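Local coordinates for protein sugar-binding transcriptional regulator, LacI family (Enterococcus faecalis, PDB 3CS3) that probably acts as a sugar-responsive transcription factor of the LacI family, binding regulatory DNA through a domain absent from this construct, at residues G80-R88 with A239-M247; Q7-D17 with D38-S49. One frame throughout, in Å; residues are numbered along the deposited sequence. Where two conformers were deposited one is given.

Interaction 1 of 2, residues G80-R88 with A239-M247; sequences GHSIVVLDR and AAEKIIHLM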
loop_
_atom_site.group_PDB
_atom_site.type_symbol
_atom_site.label_atom_id
_atom_site.label_comp_id
_atom_site.label_asym_id
_atom_site.label_seq_id
_atom_site.Cartn_x
_atom_site.Cartn_y
_atom_site.Cartn_z
ATOM N N GLY A 80 -12.647 -11.189 26.446
ATOM C CA GLY A 80 -13.659 -10.139 26.327
ATOM C C GLY A 80 -13.617 -9.261 25.085
ATOM O O GLY A 80 -14.523 -8.448 24.877
ATOM N N HIS A 81 -12.581 -9.415 24.261
ATOM C CA HIS A 81 -12.449 -8.613 23.042
ATOM C C HIS A 81 -13.246 -9.194 21.883
ATOM O O HIS A 81 -13.250 -10.407 21.664
ATOM C CB HIS A 81 -10.988 -8.471 22.627
ATOM C CG HIS A 81 -10.139 -7.758 23.630
ATOM N ND1 HIS A 81 -9.419 -8.421 24.600
ATOM C CD2 HIS A 81 -9.879 -6.441 23.802
ATOM C CE1 HIS A 81 -8.757 -7.543 25.331
ATOM N NE2 HIS A 81 -9.020 -6.333 24.868
ATOM N N SER A 82 -13.912 -8.314 21.141
ATOM C CA SER A 82 -14.678 -8.705 19.963
ATOM C C SER A 82 -13.791 -8.724 18.729
ATOM O O SER A 82 -12.941 -7.854 18.565
ATOM C CB SER A 82 -15.838 -7.741 19.757
ATOM O OG SER A 82 -16.802 -7.930 20.768
ATOM N N ILE A 83 -13.985 -9.717 17.862
ATOM C CA ILE A 83 -13.154 -9.864 16.662
ATOM C C ILE A 83 -13.975 -10.112 15.389
ATOM O O ILE A 83 -14.896 -10.915 15.385
ATOM C CB ILE A 83 -12.080 -10.985 16.840
ATOM C CG1 ILE A 83 -11.149 -10.666 18.014
ATOM C CG2 ILE A 83 -11.229 -11.130 15.585
ATOM C CD1 ILE A 83 -10.565 -11.868 18.669
ATOM N N VAL A 84 -13.642 -9.399 14.317
ATOM C CA VAL A 84 -14.153 -9.727 12.988
ATOM C C VAL A 84 -13.014 -10.268 12.111
ATOM O O VAL A 84 -11.984 -9.620 11.941
ATOM C CB VAL A 84 -14.874 -8.526 12.325
ATOM C CG1 VAL A 84 -15.300 -8.863 10.913
ATOM C CG2 VAL A 84 -16.103 -8.148 13.139
ATOM N N VAL A 85 -13.192 -11.482 11.601
ATOM C CA VAL A 85 -12.221 -12.079 10.694
ATOM C C VAL A 85 -12.648 -11.898 9.242
ATOM O O VAL A 85 -13.831 -12.010 8.902
ATOM C CB VAL A 85 -11.930 -13.576 11.013
ATOM C CG1 VAL A 85 -11.090 -13.697 12.275
ATOM C CG2 VAL A 85 -13.209 -14.376 11.145
ATOM N N LEU A 86 -11.669 -11.587 8.402
ATOM C CA LEU A 86 -11.895 -11.329 6.990
ATOM C C LEU A 86 -11.206 -12.395 6.143
ATOM O O LEU A 86 -11.209 -12.326 4.915
ATOM C CB LEU A 86 -11.339 -9.952 6.616
ATOM C CG LEU A 86 -11.723 -8.682 7.382
ATOM C CD1 LEU A 86 -11.262 -7.481 6.576
ATOM C CD2 LEU A 86 -13.219 -8.578 7.654
ATOM N N ASP A 87 -10.637 -13.394 6.812
ATOM C CA ASP A 87 -9.684 -14.295 6.177
ATOM C C ASP A 87 -9.906 -15.779 6.460
ATOM O O ASP A 87 -9.173 -16.618 5.933
ATOM C CB ASP A 87 -8.252 -13.897 6.582
ATOM C CG ASP A 87 -8.014 -13.963 8.095
ATOM O OD1 ASP A 87 -8.957 -14.216 8.877
ATOM O OD2 ASP A 87 -6.861 -13.753 8.511
ATOM N N ARG A 88 -10.897 -16.089 7.301
ATOM C CA ARG A 88 -11.153 -17.457 7.760
ATOM C C ARG A 88 -12.558 -17.609 8.336
ATOM O O ARG A 88 -13.236 -16.612 8.597
ATOM C CB ARG A 88 -10.125 -17.873 8.813
ATOM C CG ARG A 88 -10.298 -17.214 10.171
ATOM C CD ARG A 88 -9.025 -17.300 10.977
ATOM N NE ARG A 88 -8.056 -16.309 10.529
ATOM C CZ ARG A 88 -6.797 -16.245 10.944
ATOM N NH1 ARG A 88 -6.003 -15.290 10.489
ATOM N NH2 ARG A 88 -6.333 -17.120 11.823
ATOM N N ALA A 239 -17.308 -4.627 7.691
ATOM C CA ALA A 239 -16.449 -5.111 8.790
ATOM C C ALA A 239 -16.480 -4.171 9.992
ATOM O O ALA A 239 -16.559 -4.626 11.135
ATOM C CB ALA A 239 -15.027 -5.312 8.318
ATOM N N ALA A 240 -16.439 -2.867 9.716
ATOM C CA ALA A 240 -16.543 -1.827 10.745
ATOM C C ALA A 240 -17.890 -1.836 11.478
ATOM O O ALA A 240 -17.926 -1.698 12.694
ATOM C CB ALA A 240 -16.274 -0.464 10.144
ATOM N N GLU A 241 -18.990 -2.010 10.746
ATOM C CA GLU A 241 -20.317 -2.035 11.365
ATOM C C GLU A 241 -20.529 -3.325 12.157
ATOM O O GLU A 241 -21.238 -3.333 13.159
ATOM C CB GLU A 241 -21.439 -1.807 10.326
ATOM C CG GLU A 241 -22.254 -3.051 9.906
ATOM C CD GLU A 241 -23.342 -2.761 8.868
ATOM O OE1 GLU A 241 -23.262 -1.732 8.157
ATOM O OE2 GLU A 241 -24.280 -3.578 8.759
ATOM N N LYS A 242 -19.887 -4.401 11.708
ATOM C CA LYS A 242 -19.988 -5.695 12.358
ATOM C C LYS A 242 -19.258 -5.727 13.687
ATOM O O LYS A 242 -19.722 -6.368 14.613
ATOM C CB LYS A 242 -19.431 -6.793 11.454
ATOM C CG LYS A 242 -20.210 -8.093 11.506
ATOM C CD LYS A 242 -20.963 -8.351 10.210
ATOM C CE LYS A 242 -22.131 -7.398 10.002
ATOM N NZ LYS A 242 -23.214 -8.014 9.207
ATOM N N ILE A 243 -18.112 -5.051 13.769
ATOM C CA ILE A 243 -17.325 -5.013 15.004
ATOM C C ILE A 243 -18.001 -4.142 16.080
ATOM O O ILE A 243 -17.990 -4.495 17.259
ATOM C CB ILE A 243 -15.803 -4.654 14.745
ATOM C CG1 ILE A 243 -14.951 -4.896 15.983
ATOM C CG2 ILE A 243 -15.595 -3.236 14.259
ATOM C CD1 ILE A 243 -14.509 -6.294 16.120
ATOM N N ILE A 244 -18.619 -3.038 15.659
ATOM C CA ILE A 244 -19.402 -2.200 16.565
ATOM C C ILE A 244 -20.589 -2.983 17.121
ATOM O O ILE A 244 -20.706 -3.132 18.334
ATOM C CB ILE A 244 -19.882 -0.889 15.886
ATOM C CG1 ILE A 244 -18.688 -0.010 15.464
ATOM C CG2 ILE A 244 -20.857 -0.117 16.788
ATOM C CD1 ILE A 244 -17.663 0.279 16.560
ATOM N N HIS A 245 -21.430 -3.508 16.229
ATOM C CA HIS A 245 -22.618 -4.283 16.605
ATOM C C HIS A 245 -22.274 -5.468 17.499
ATOM O O HIS A 245 -22.970 -5.724 18.475
ATOM C CB HIS A 245 -23.376 -4.763 15.360
ATOM C CG HIS A 245 -24.209 -3.702 14.704
ATOM N ND1 HIS A 245 -23.739 -2.430 14.450
ATOM C CD2 HIS A 245 -25.475 -3.734 14.229
ATOM C CE1 HIS A 245 -24.685 -1.721 13.862
ATOM N NE2 HIS A 245 -25.749 -2.489 13.715
ATOM N N LEU A 246 -21.182 -6.157 17.180
ATOM C CA LEU A 246 -20.742 -7.332 17.933
ATOM C C LEU A 246 -20.300 -6.991 19.357
ATOM O O LEU A 246 -20.616 -7.726 20.298
ATOM C CB LEU A 246 -19.627 -8.071 17.174
ATOM C CG LEU A 246 -18.890 -9.266 17.777
ATOM C CD1 LEU A 246 -19.826 -10.432 18.026
ATOM C CD2 LEU A 246 -17.763 -9.670 16.856
ATOM N N MET A 247 -19.592 -5.874 19.517
ATOM C CA MET A 247 -19.091 -5.492 20.835
ATOM C C MET A 247 -20.145 -4.787 21.687
ATOM O O MET A 247 -19.967 -4.630 22.896
ATOM C CB MET A 247 -17.771 -4.710 20.736
ATOM C CG MET A 247 -17.844 -3.193 20.657
ATOM S SD MET A 247 -16.231 -2.474 20.227
ATOM C CE MET A 247 -15.113 -3.778 20.725
#
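Val84 and Ser82, two residues apart on strand 82-85, both point at the last turns of helix 232-247, and the contact is built around them. The apolar part comes first. Val84 lays CG2 against the helix: its methyl sits 3.9 Å from Ile243 CD1, and Lys242 CB and Leu246 CD2 lie a little further off. With CG1 anti to the backbone N (chi1 176°), it is CG2 that goes to the helix surface, while CG1 only grazes Ala239 CB. Farther along the chain Leu86 reaches back with CD2, 3.8 Å from Ala239 CB.

Side chains also rest on the strand backbone. Ile243 sends CD1 across the main chain, 3.3 Å from Ser82 O and 3.7 Å from Val84 N; CG1 stands anti to its own N (chi1 -168°), which carries the methyl across to the strand. Leu246, one turn further on, does much the same, CD2 lying 3.5 Å from Ile83 O.

Ser82 OG is a polar group set into this contact. It packs 3.3 Å from Met247 CA and close to Met247 CB, but its hydrogen bond goes to Asn94 OD1, beside the adjoining strand 95-100. Lys242 likewise gives the strand its CB alone: its chain bends away and NZ makes a salt bridge with Glu255. The axes of strand 82-85 and of residues 239-247 approach to 8.0 Å at 152°, so helix and strand run nearly antiparallel.

On the other side of the strand, Ile83 packs on helix 70-78, so strand 82-85 is sandwiched between two helices. The chemistry implies helix-on-sheet packing held by shape and burial of methyl groups, with the nearby polar ends satisfied by partners beyond the helix–strand interface.

Interaction 2 of 2, residues Q7-D17 with D38-S49; sequences QTNIIGVYLAD and DYEMIVCSGKKS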
loop_
_atom_site.group_PDB
_atom_site.type_symbol
_atom_site.label_atom_id
_atom_site.label_comp_id
_atom_site.label_asym_id
_atom_site.label_seq_id
_atom_site.Cartn_x
_atom_site.Cartn_y
_atom_site.Cartn_z
ATOM N N GLN A 7 -12.542 1.311 27.722
ATOM C CA GLN A 7 -13.075 1.569 26.400
ATOM C C GLN A 7 -12.225 2.662 25.786
ATOM O O GLN A 7 -12.327 3.820 26.171
ATOM C CB GLN A 7 -14.539 1.977 26.473
ATOM C CG GLN A 7 -15.191 2.239 25.135
ATOM C CD GLN A 7 -16.648 1.847 25.124
ATOM O OE1 GLN A 7 -16.990 0.686 25.362
ATOM N NE2 GLN A 7 -17.521 2.808 24.846
ATOM N N THR A 8 -11.372 2.272 24.842
ATOM C CA THR A 8 -10.385 3.169 24.249
ATOM C C THR A 8 -10.878 3.785 22.947
ATOM O O THR A 8 -10.215 4.674 22.394
ATOM C CB THR A 8 -9.064 2.415 23.956
ATOM O OG1 THR A 8 -9.298 1.375 22.997
ATOM C CG2 THR A 8 -8.499 1.797 25.224
ATOM N N ASN A 9 -12.054 3.326 22.502
ATOM C CA ASN A 9 -12.604 3.563 21.154
ATOM C C ASN A 9 -11.613 3.425 19.987
ATOM O O ASN A 9 -11.620 4.198 19.018
ATOM C CB ASN A 9 -13.589 4.763 21.056
ATOM C CG ASN A 9 -12.944 6.138 21.268
ATOM O OD1 ASN A 9 -13.636 7.075 21.669
ATOM N ND2 ASN A 9 -11.659 6.281 20.962
ATOM N N ILE A 10 -10.774 2.392 20.087
ATOM C CA ILE A 10 -9.782 2.050 19.063
ATOM C C ILE A 10 -9.929 0.589 18.633
ATOM O O ILE A 10 -10.017 -0.319 19.470
ATOM C CB ILE A 10 -8.320 2.346 19.525
ATOM C CG1 ILE A 10 -8.149 3.840 19.820
ATOM C CG2 ILE A 10 -7.305 1.967 18.440
ATOM C CD1 ILE A 10 -6.945 4.182 20.669
ATOM N N ILE A 11 -9.994 0.375 17.323
ATOM C CA ILE A 11 -9.994 -0.971 16.761
ATOM C C ILE A 11 -8.614 -1.254 16.173
ATOM O O ILE A 11 -8.081 -0.442 15.419
ATOM C CB ILE A 11 -11.113 -1.147 15.684
ATOM C CG1 ILE A 11 -12.503 -0.847 16.276
ATOM C CG2 ILE A 11 -11.071 -2.544 15.049
ATOM C CD1 ILE A 11 -12.912 -1.734 17.463
ATOM N N GLY A 12 -8.026 -2.383 16.557
ATOM C CA GLY A 12 -6.781 -2.850 15.950
ATOM C C GLY A 12 -7.058 -3.597 14.656
ATOM O O GLY A 12 -7.873 -4.512 14.623
ATOM N N VAL A 13 -6.395 -3.196 13.580
ATOM C CA VAL A 13 -6.578 -3.851 12.295
ATOM C C VAL A 13 -5.286 -4.575 11.933
ATOM O O VAL A 13 -4.242 -3.953 11.766
ATOM C CB VAL A 13 -7.009 -2.855 11.199
ATOM C CG1 VAL A 13 -7.151 -3.555 9.858
ATOM C CG2 VAL A 13 -8.327 -2.176 11.583
ATOM N N TYR A 14 -5.361 -5.898 11.841
ATOM C CA TYR A 14 -4.175 -6.717 11.620
ATOM C C TYR A 14 -4.101 -7.208 10.181
ATOM O O TYR A 14 -4.872 -8.073 9.762
ATOM C CB TYR A 14 -4.108 -7.864 12.640
ATOM C CG TYR A 14 -3.866 -7.355 14.043
ATOM C CD1 TYR A 14 -2.570 -7.197 14.528
ATOM C CD2 TYR A 14 -4.933 -6.984 14.869
ATOM C CE1 TYR A 14 -2.337 -6.708 15.802
ATOM C CE2 TYR A 14 -4.711 -6.490 16.142
ATOM C CZ TYR A 14 -3.409 -6.360 16.603
ATOM O OH TYR A 14 -3.171 -5.872 17.865
ATOM N N LEU A 15 -3.187 -6.604 9.427
ATOM C CA LEU A 15 -3.001 -6.904 8.009
ATOM C C LEU A 15 -1.726 -7.703 7.798
ATOM O O LEU A 15 -0.854 -7.726 8.660
ATOM C CB LEU A 15 -2.985 -5.623 7.173
ATOM C CG LEU A 15 -4.226 -4.719 7.248
ATOM C CD1 LEU A 15 -4.040 -3.548 6.315
ATOM C CD2 LEU A 15 -5.538 -5.461 6.930
ATOM N N ALA A 16 -1.634 -8.360 6.647
ATOM C CA ALA A 16 -0.507 -9.235 6.332
ATOM C C ALA A 16 0.585 -8.544 5.513
ATOM O O ALA A 16 1.721 -9.020 5.461
ATOM C CB ALA A 16 -1.008 -10.463 5.610
ATOM N N ASP A 17 0.230 -7.418 4.902
ATOM C CA ASP A 17 1.088 -6.683 3.954
ATOM C C ASP A 17 1.574 -7.455 2.719
ATOM O O ASP A 17 2.739 -7.366 2.324
ATOM C CB ASP A 17 2.223 -5.899 4.637
ATOM C CG ASP A 17 1.901 -4.414 4.788
ATOM O OD1 ASP A 17 2.752 -3.580 4.413
ATOM O OD2 ASP A 17 0.795 -4.078 5.269
ATOM N N ASP A 38 -17.825 7.059 16.310
ATOM C CA ASP A 38 -16.711 7.710 17.024
ATOM C C ASP A 38 -15.568 6.762 17.410
ATOM O O ASP A 38 -14.939 6.924 18.464
ATOM C CB ASP A 38 -17.198 8.496 18.256
ATOM C CG ASP A 38 -18.286 9.497 17.922
ATOM O OD1 ASP A 38 -19.401 9.367 18.480
ATOM O OD2 ASP A 38 -18.028 10.406 17.101
ATOM N N TYR A 39 -15.314 5.770 16.561
ATOM C CA TYR A 39 -14.184 4.869 16.751
ATOM C C TYR A 39 -13.057 5.226 15.803
ATOM O O TYR A 39 -13.278 5.842 14.761
ATOM C CB TYR A 39 -14.605 3.413 16.554
ATOM C CG TYR A 39 -15.031 2.722 17.826
ATOM C CD1 TYR A 39 -14.250 1.716 18.390
ATOM C CD2 TYR A 39 -16.213 3.078 18.474
ATOM C CE1 TYR A 39 -14.645 1.071 19.564
ATOM C CE2 TYR A 39 -16.615 2.445 19.650
ATOM C CZ TYR A 39 -15.828 1.445 20.189
ATOM O OH TYR A 39 -16.228 0.819 21.351
ATOM N N GLU A 40 -11.846 4.854 16.190
ATOM C CA GLU A 40 -10.680 5.023 15.339
ATOM C C GLU A 40 -9.934 3.708 15.198
ATOM O O GLU A 40 -10.221 2.731 15.891
ATOM C CB GLU A 40 -9.752 6.105 15.887
ATOM C CG GLU A 40 -10.183 7.519 15.529
ATOM C CD GLU A 40 -9.181 8.566 15.975
ATOM O OE1 GLU A 40 -8.582 8.398 17.061
ATOM O OE2 GLU A 40 -8.998 9.560 15.238
ATOM N N MET A 41 -8.963 3.688 14.300
ATOM C CA MET A 41 -8.294 2.452 13.976
ATOM C C MET A 41 -6.776 2.587 13.996
ATOM O O MET A 41 -6.231 3.634 13.653
ATOM C CB MET A 41 -8.849 1.908 12.650
ATOM C CG MET A 41 -7.857 1.647 11.549
ATOM S SD MET A 41 -8.697 1.789 9.971
ATOM C CE MET A 41 -7.400 2.555 8.992
ATOM N N ILE A 42 -6.104 1.548 14.474
ATOM C CA ILE A 42 -4.675 1.414 14.238
ATOM C C ILE A 42 -4.412 0.159 13.419
ATOM O O ILE A 42 -5.101 -0.854 13.571
ATOM C CB ILE A 42 -3.818 1.442 15.528
ATOM C CG1 ILE A 42 -4.284 0.391 16.532
ATOM C CG2 ILE A 42 -3.848 2.836 16.136
ATOM C CD1 ILE A 42 -3.184 -0.556 16.967
ATOM N N VAL A 43 -3.432 0.246 12.529
ATOM C CA VAL A 43 -3.115 -0.853 11.637
ATOM C C VAL A 43 -1.766 -1.432 12.033
ATOM O O VAL A 43 -0.802 -0.691 12.212
ATOM C CB VAL A 43 -3.111 -0.397 10.162
ATOM C CG1 VAL A 43 -2.815 -1.566 9.229
ATOM C CG2 VAL A 43 -4.440 0.237 9.796
ATOM N N CYS A 44 -1.712 -2.753 12.186
ATOM C CA CYS A 44 -0.475 -3.447 12.510
ATOM C C CYS A 44 -0.189 -4.556 11.517
ATOM O O CYS A 44 -1.094 -5.258 11.079
ATOM C CB CYS A 44 -0.523 -4.009 13.927
ATOM S SG CYS A 44 -0.678 -2.722 15.169
ATOM N N SER A 45 1.081 -4.708 11.166
ATOM C CA SER A 45 1.479 -5.702 10.185
ATOM C C SER A 45 2.848 -6.291 10.504
ATOM O O SER A 45 3.696 -5.623 11.083
ATOM C CB SER A 45 1.486 -5.080 8.793
ATOM O OG SER A 45 1.435 -6.096 7.821
ATOM N N GLY A 46 3.057 -7.543 10.120
ATOM C CA GLY A 46 4.317 -8.228 10.379
ATOM C C GLY A 46 4.107 -9.638 10.892
ATOM O O GLY A 46 3.025 -9.974 11.377
ATOM N N LYS A 47 5.158 -10.454 10.789
ATOM C CA LYS A 47 5.140 -11.858 11.219
ATOM C C LYS A 47 4.965 -12.031 12.728
ATOM O O LYS A 47 4.436 -13.044 13.182
ATOM C CB LYS A 47 6.426 -12.573 10.774
ATOM C CG LYS A 47 6.443 -13.009 9.309
ATOM C CD LYS A 47 7.620 -13.941 9.001
ATOM C CE LYS A 47 7.335 -15.382 9.424
ATOM N NZ LYS A 47 8.525 -16.262 9.247
ATOM N N LYS A 48 5.416 -11.037 13.491
ATOM C CA LYS A 48 5.403 -11.096 14.949
ATOM C C LYS A 48 4.386 -10.133 15.559
ATOM O O LYS A 48 4.412 -9.895 16.766
ATOM C CB LYS A 48 6.802 -10.792 15.508
ATOM C CG LYS A 48 7.913 -11.751 15.070
ATOM C CD LYS A 48 7.933 -13.031 15.903
ATOM C CE LYS A 48 9.171 -13.875 15.616
ATOM N NZ LYS A 48 9.223 -14.369 14.206
ATOM N N SER A 49 3.492 -9.596 14.728
ATOM C CA SER A 49 2.529 -8.566 15.154
ATOM C C SER A 49 1.453 -9.072 16.120
ATOM O O SER A 49 0.895 -8.291 16.897
ATOM C CB SER A 49 1.870 -7.908 13.939
ATOM O OG SER A 49 1.012 -8.816 13.271
HETATM O O HOH W 1 -0.730 -8.818 11.431
#
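Strands 10-15 and 40-45 are the two parallel strands of a beta-alpha-beta unit, with helix 23-35 as the crossover, and they lie side by side in register from Ile10–Glu40 to Tyr14–Cys44. Six backbone hydrogen bonds alternate between them, starting with Glu40 N to Asn9 O at 2.9 Å and ending with Leu15 N to Cys44 O. Val13 N to Ile42 O measures 2.7 Å.

At the start of the pair, in the conformer modelled here, Asn9 CA lies 3.8 Å from the ring centroid over one face of the Tyr39 ring, a CH-pi contact, while Ile11 brings CG1 to 3.8 Å from Tyr39 CD1. On the face with Ile11, Val13 CG2 touches Met41 CG, and Leu15 CD1 meets Val43 CG1 at 3.7 Å. On the other face Ile10 CG2 rests on Ile42 CG1, and the Tyr14 ring packs CE1 against Cys44 CB at 3.8 Å, with Cys44 SG set obliquely to that ring.

The far end is polar. Ser45 OG, anti to its own N (chi1 -161°), turns back to donate to Leu15 O at 2.9 Å, arriving from well above the carbonyl plane. The same carbonyl accepts a hydrogen bond from a water, so two donors hold Leu15 O as its strand gives way to loop.

Strand 40-45 is one of the two outermost strands of the sheet within the chain, but in the assembly Val43, Cys44 and Ser45 pair antiparallel with a strand of the second subunit. Across that dimer contact, Glu40 OE1 forms a salt bridge with Lys48 NZ of the second subunit. The parallel beta-alpha-beta crossover itself is the repeating unit of the Rossmann-like N-terminal subdomain in LacI-family, periplasmic-binding-protein-like cores.

How the interactions relate
Both contacts involve the same mixed sheet, their centres about 12 Å apart. Strand 60-64 separates strand 10-15 of interaction 2 from strand 82-85 of interaction 1, and helix 232-247 spans the gap, touching residues of both contacts. Met247 SD lies 3.5 Å from Tyr39 OH, Ile244 CD1 is 3.7 Å from Tyr39 CD2, and Ile243 CG1 comes 4.0 Å from Ile11 CD1. One helix thus packs on strand 82-85 and on Tyr39 and Ile11 at the start of interaction 2. Interaction 1 is buried within one subunit, whereas interaction 2 reaches the dimer interface. A sulfate, probably from the crystallisation liquor, lies about 4 Å from the side chain of Leu246.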